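Local coordinates for protein phytase (Debaryomyces castellii, PDB 2GFI) that releases phosphate from inositol hexakisphosphate by hydrolysis, as a 3-phytase of the histidine acid phosphatase family, at residues A[110-113]-A[117-120]; A[122-127]-A[133-138]. All coordinates share one frame; numbering follows the deposited sequence.

Overall arrangement
Both contacts belong to the long connection that runs from helix 77-91 to helix 133-148, and they follow one another without nesting or crossing. Interaction 1 comes first: the chain passes through 110-113, bends over three intervening residues and touches itself again at the turn 117-120. Interaction 2 opens two residues later, where 122-127 is bonded to the first turn of helix 133-148 and so closes a short loop of five residues. Their centres lie about 13 Å apart, and they meet where the Tyr117 ring packs on Asn126. Together they join the outer part of the connection to the helix start that lies near His70, the predicted nucleophile.

Interaction 1 of 2, residues A[110-113]-A[117-120]; sequences YFVP and YLEK
A small apolar contact, without any hydrogen bond across it, brings Val112 and Pro113 against Leu118 and Tyr117 inside the loop connection between helices 77-91 and 133-148. It has two separate touching points. At the first, CG1 of Val112 meets CD2 of Leu118 at 3.8 Å, the two side chains crossing at about a right angle; CG2 of Val112 lies a little farther from the same methyl. With CG1 of Val112 anti to the backbone N (chi1 -171°), both methyls of the valine face this one branch of the leucine. At the second point, the proline ring comes to the Tyr117 ring at its edge, near the ring plane, with Pro113 CG 4.2 Å from Tyr117 CD2. The proline therefore does not stack on the aromatic face; the Tyr117 ring instead meets the ring of Tyr74 with their planes inclined by about 25°. Tyr117 also begins a type II beta turn, closed by the bond from Lys120 N to Tyr117 O at 3.0 Å, which presents Tyr117 and Leu118 to the preceding chain. From within the turn, Glu119 forms a salt bridge with Arg167, while Phe111 meets Tyr258 edge-to-face. With 166 Å² buried in all and only van der Waals contact between the segments, the pairing depends on shape and apolar character, and its directional bonds lie within the turn and toward its surroundings.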
loop_
_atom_site.group_PDB
_atom_site.type_symbol
_atom_site.label_atom_id
_atom_site.label_comp_id
_atom_site.label_asym_id
_atom_site.label_seq_id
_atom_site.Cartn_x
_atom_site.Cartn_y
_atom_site.Cartn_z
ATOM N N TYR A 110 -24.890 -14.820 15.649
ATOM C CA TYR A 110 -24.281 -15.859 14.857
ATOM C C TYR A 110 -24.314 -15.386 13.392
ATOM O O TYR A 110 -25.316 -14.800 12.964
ATOM C CB TYR A 110 -25.032 -17.158 15.026
ATOM C CG TYR A 110 -24.433 -18.231 14.178
ATOM C CD1 TYR A 110 -23.093 -18.551 14.296
ATOM C CD2 TYR A 110 -25.202 -18.930 13.242
ATOM C CE1 TYR A 110 -22.519 -19.535 13.486
ATOM C CE2 TYR A 110 -24.628 -19.941 12.439
ATOM C CZ TYR A 110 -23.292 -20.219 12.565
ATOM O OH TYR A 110 -22.688 -21.177 11.785
ATOM N N PHE A 111 -23.228 -15.615 12.639
ATOM C CA PHE A 111 -23.081 -14.948 11.341
ATOM C C PHE A 111 -23.896 -15.543 10.180
ATOM O O PHE A 111 -24.059 -14.928 9.134
ATOM C CB PHE A 111 -21.624 -14.828 10.970
ATOM C CG PHE A 111 -20.946 -16.133 10.674
ATOM C CD1 PHE A 111 -20.874 -16.610 9.375
ATOM C CD2 PHE A 111 -20.322 -16.839 11.671
ATOM C CE1 PHE A 111 -20.196 -17.782 9.086
ATOM C CE2 PHE A 111 -19.670 -18.025 11.411
ATOM C CZ PHE A 111 -19.600 -18.502 10.122
ATOM N N VAL A 112 -24.379 -16.759 10.357
ATOM C CA VAL A 112 -25.289 -17.332 9.407
ATOM C C VAL A 112 -26.704 -17.091 9.941
ATOM O O VAL A 112 -27.172 -17.823 10.824
ATOM C CB VAL A 112 -25.022 -18.822 9.174
ATOM C CG1 VAL A 112 -25.843 -19.306 8.014
ATOM C CG2 VAL A 112 -23.531 -19.054 8.895
ATOM N N PRO A 113 -27.383 -16.082 9.383
ATOM C CA PRO A 113 -28.702 -15.689 9.887
ATOM C C PRO A 113 -29.703 -16.795 9.554
ATOM O O PRO A 113 -30.503 -17.236 10.409
ATOM C CB PRO A 113 -29.021 -14.402 9.100
ATOM C CG PRO A 113 -28.181 -14.481 7.805
ATOM C CD PRO A 113 -26.978 -15.319 8.178
ATOM N N TYR A 117 -28.568 -20.379 3.721
ATOM C CA TYR A 117 -27.327 -19.931 3.120
ATOM C C TYR A 117 -26.199 -20.918 3.262
ATOM O O TYR A 117 -25.215 -20.807 2.552
ATOM C CB TYR A 117 -26.899 -18.549 3.611
ATOM C CG TYR A 117 -27.905 -17.496 3.251
ATOM C CD1 TYR A 117 -28.418 -17.411 1.965
ATOM C CD2 TYR A 117 -28.363 -16.602 4.198
ATOM C CE1 TYR A 117 -29.362 -16.460 1.626
ATOM C CE2 TYR A 117 -29.310 -15.615 3.864
ATOM C CZ TYR A 117 -29.806 -15.566 2.575
ATOM O OH TYR A 117 -30.740 -14.602 2.242
ATOM N N LEU A 118 -26.343 -21.906 4.142
ATOM C CA LEU A 118 -25.309 -22.873 4.246
ATOM C C LEU A 118 -25.112 -23.463 2.853
ATOM O O LEU A 118 -26.084 -23.638 2.107
ATOM C CB LEU A 118 -25.598 -23.953 5.304
ATOM C CG LEU A 118 -25.683 -23.512 6.769
ATOM C CD1 LEU A 118 -26.018 -24.703 7.728
ATOM C CD2 LEU A 118 -24.438 -22.776 7.222
ATOM N N GLU A 119 -23.854 -23.739 2.516
ATOM C CA GLU A 119 -23.476 -24.383 1.264
ATOM C C GLU A 119 -23.436 -23.390 0.080
ATOM O O GLU A 119 -22.975 -23.740 -0.993
ATOM C CB GLU A 119 -24.361 -25.629 0.925
ATOM C CG GLU A 119 -24.468 -26.730 2.000
ATOM C CD GLU A 119 -23.264 -27.652 2.119
ATOM O OE1 GLU A 119 -22.288 -27.466 1.368
ATOM O OE2 GLU A 119 -23.266 -28.602 2.992
ATOM N N LYS A 120 -23.891 -22.164 0.281
ATOM C CA LYS A 120 -24.090 -21.224 -0.830
ATOM C C LYS A 120 -22.913 -20.287 -0.974
ATOM O O LYS A 120 -22.241 -19.944 0.009
ATOM C CB LYS A 120 -25.327 -20.343 -0.611
ATOM C CG LYS A 120 -26.650 -21.070 -0.330
ATOM C CD LYS A 120 -27.120 -21.960 -1.454
ATOM C CE LYS A 120 -28.617 -22.294 -1.287
ATOM N NZ LYS A 120 -28.750 -23.327 -0.218
#

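Interaction 2 of 2, residues A[122-127]-A[133-138]; sequences TSPKNS and GTTDAM
The carbonyl oxygen of Thr122 receives two backbone N-H groups from the start of helix 133-148: Thr134 N at 3.1 Å, nearly in line with the C=O bond (167°), and Gly133 N in a weak, bent bond. Gly133 N has a better-directed partner in Thr122 OG1, at 3.0 Å with an N-H...O angle of 148°. Set between its own backbone N and carbonyl carbon (chi1 39°), the hydroxyl turns to this amide; with the carbonyl, one residue thus serves the first two amides of the helix. Thr134 lays OG1 against Ser123 CA and Pro124 CD, both at 3.2 Å, while its CG2 packs on Ser123 CB. Thr135 OG1 lies 3.8 Å from both CD and CG of Pro124. Within the loop, Ser123 OG accepts Lys125 N at 3.0 Å and Asn126 N at 3.2 Å, an ST turn and ST motif, and Asn126 OD1 takes Ser123 N from above its carbonyl plane. Replacing Ser123 by an alanine removes OG; Lys125 N would probably lose this partner while Asn126 N kept its bond to Ser123 O, leaving the turn less firmly held. Lys125 salt-bridges Asp183 of a second subunit. Oxygen acceptors suit first-turn amides, which lack an acceptor earlier in the helix, and are probably favoured by its dipole; here they tie the loop to the helix start, Gly133 lying about 7 Å from the side chain of His70, the predicted nucleophile.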
loop_
_atom_site.group_PDB
_atom_site.type_symbol
_atom_site.label_atom_id
_atom_site.label_comp_id
_atom_site.label_asym_id
_atom_site.label_seq_id
_atom_site.Cartn_x
_atom_site.Cartn_y
_atom_site.Cartn_z
ATOM N N THR A 122 -21.355 -16.779 -1.082
ATOM C CA THR A 122 -21.714 -15.432 -0.612
ATOM C C THR A 122 -21.835 -14.569 -1.872
ATOM O O THR A 122 -21.103 -14.770 -2.852
ATOM C CB THR A 122 -20.626 -14.896 0.289
ATOM O OG1 THR A 122 -19.348 -15.299 -0.253
ATOM C CG2 THR A 122 -20.703 -15.571 1.723
ATOM N N SER A 123 -22.743 -13.614 -1.844
ATOM C CA SER A 123 -23.008 -12.783 -2.996
ATOM C C SER A 123 -23.511 -11.474 -2.447
ATOM O O SER A 123 -23.822 -11.415 -1.280
ATOM C CB SER A 123 -24.118 -13.409 -3.852
ATOM O OG SER A 123 -25.335 -13.312 -3.139
ATOM N N PRO A 124 -23.564 -10.419 -3.263
ATOM C CA PRO A 124 -24.180 -9.166 -2.873
ATOM C C PRO A 124 -25.593 -9.347 -2.343
ATOM O O PRO A 124 -26.105 -8.511 -1.624
ATOM C CB PRO A 124 -24.219 -8.404 -4.197
ATOM C CG PRO A 124 -23.027 -8.836 -4.896
ATOM C CD PRO A 124 -22.948 -10.322 -4.600
ATOM N N LYS A 125 -26.221 -10.451 -2.724
ATOM C CA LYS A 125 -27.624 -10.707 -2.416
ATOM C C LYS A 125 -27.814 -11.301 -1.002
ATOM O O LYS A 125 -28.785 -10.998 -0.325
ATOM C CB LYS A 125 -28.175 -11.603 -3.518
ATOM C CG LYS A 125 -29.638 -11.950 -3.468
ATOM C CD LYS A 125 -29.871 -13.008 -4.540
ATOM C CE LYS A 125 -31.336 -13.250 -4.799
ATOM N NZ LYS A 125 -31.436 -14.277 -5.870
ATOM N N ASN A 126 -26.866 -12.116 -0.547
ATOM C CA ASN A 126 -27.015 -12.790 0.729
ATOM C C ASN A 126 -25.950 -12.382 1.766
ATOM O O ASN A 126 -25.838 -12.978 2.862
ATOM C CB ASN A 126 -27.075 -14.313 0.511
ATOM C CG ASN A 126 -25.730 -14.903 0.067
ATOM O OD1 ASN A 126 -24.703 -14.261 0.229
ATOM N ND2 ASN A 126 -25.736 -16.124 -0.497
ATOM N N SER A 127 -25.203 -11.330 1.437
ATOM C CA SER A 127 -23.998 -11.000 2.144
ATOM C C SER A 127 -23.607 -9.548 1.923
ATOM O O SER A 127 -23.794 -9.023 0.827
ATOM C CB SER A 127 -22.877 -11.884 1.614
ATOM O OG SER A 127 -21.701 -11.675 2.354
ATOM N N GLY A 133 -18.233 -14.479 -2.859
ATOM C CA GLY A 133 -17.740 -15.486 -3.784
ATOM C C GLY A 133 -18.162 -15.157 -5.192
ATOM O O GLY A 133 -17.416 -15.419 -6.141
ATOM N N THR A 134 -19.345 -14.567 -5.346
ATOM C CA THR A 134 -19.857 -14.358 -6.681
ATOM C C THR A 134 -19.133 -13.169 -7.304
ATOM O O THR A 134 -18.868 -13.166 -8.496
ATOM C CB THR A 134 -21.349 -14.111 -6.688
ATOM O OG1 THR A 134 -21.627 -12.978 -5.856
ATOM C CG2 THR A 134 -22.112 -15.275 -6.073
ATOM N N THR A 135 -18.857 -12.162 -6.484
ATOM C CA THR A 135 -18.091 -10.979 -6.868
ATOM C C THR A 135 -16.708 -11.389 -7.340
ATOM O O THR A 135 -16.249 -10.971 -8.410
ATOM C CB THR A 135 -18.029 -10.025 -5.686
ATOM O OG1 THR A 135 -19.355 -9.582 -5.381
ATOM C CG2 THR A 135 -17.287 -8.768 -6.024
ATOM N N ASP A 136 -16.075 -12.246 -6.559
ATOM C CA ASP A 136 -14.786 -12.811 -6.878
ATOM C C ASP A 136 -14.824 -13.512 -8.236
ATOM O O ASP A 136 -13.930 -13.299 -9.049
ATOM C CB ASP A 136 -14.465 -13.786 -5.755
ATOM C CG ASP A 136 -13.211 -14.595 -5.991
ATOM O OD1 ASP A 136 -12.548 -14.415 -7.012
ATOM O OD2 ASP A 136 -12.808 -15.459 -5.192
ATOM N N ALA A 137 -15.844 -14.355 -8.483
ATOM C CA ALA A 137 -15.978 -15.074 -9.742
ATOM C C ALA A 137 -16.263 -14.131 -10.886
ATOM O O ALA A 137 -15.646 -14.244 -11.934
ATOM C CB ALA A 137 -17.082 -16.184 -9.639
ATOM N N MET A 138 -17.190 -13.192 -10.696
ATOM C CA MET A 138 -17.483 -12.182 -11.711
ATOM C C MET A 138 -16.233 -11.355 -12.091
ATOM O O MET A 138 -15.913 -11.224 -13.264
ATOM C CB MET A 138 -18.634 -11.274 -11.259
ATOM C CG MET A 138 -19.193 -10.351 -12.360
ATOM S SD MET A 138 -20.840 -9.607 -12.051
ATOM C CE MET A 138 -21.848 -10.758 -12.929
#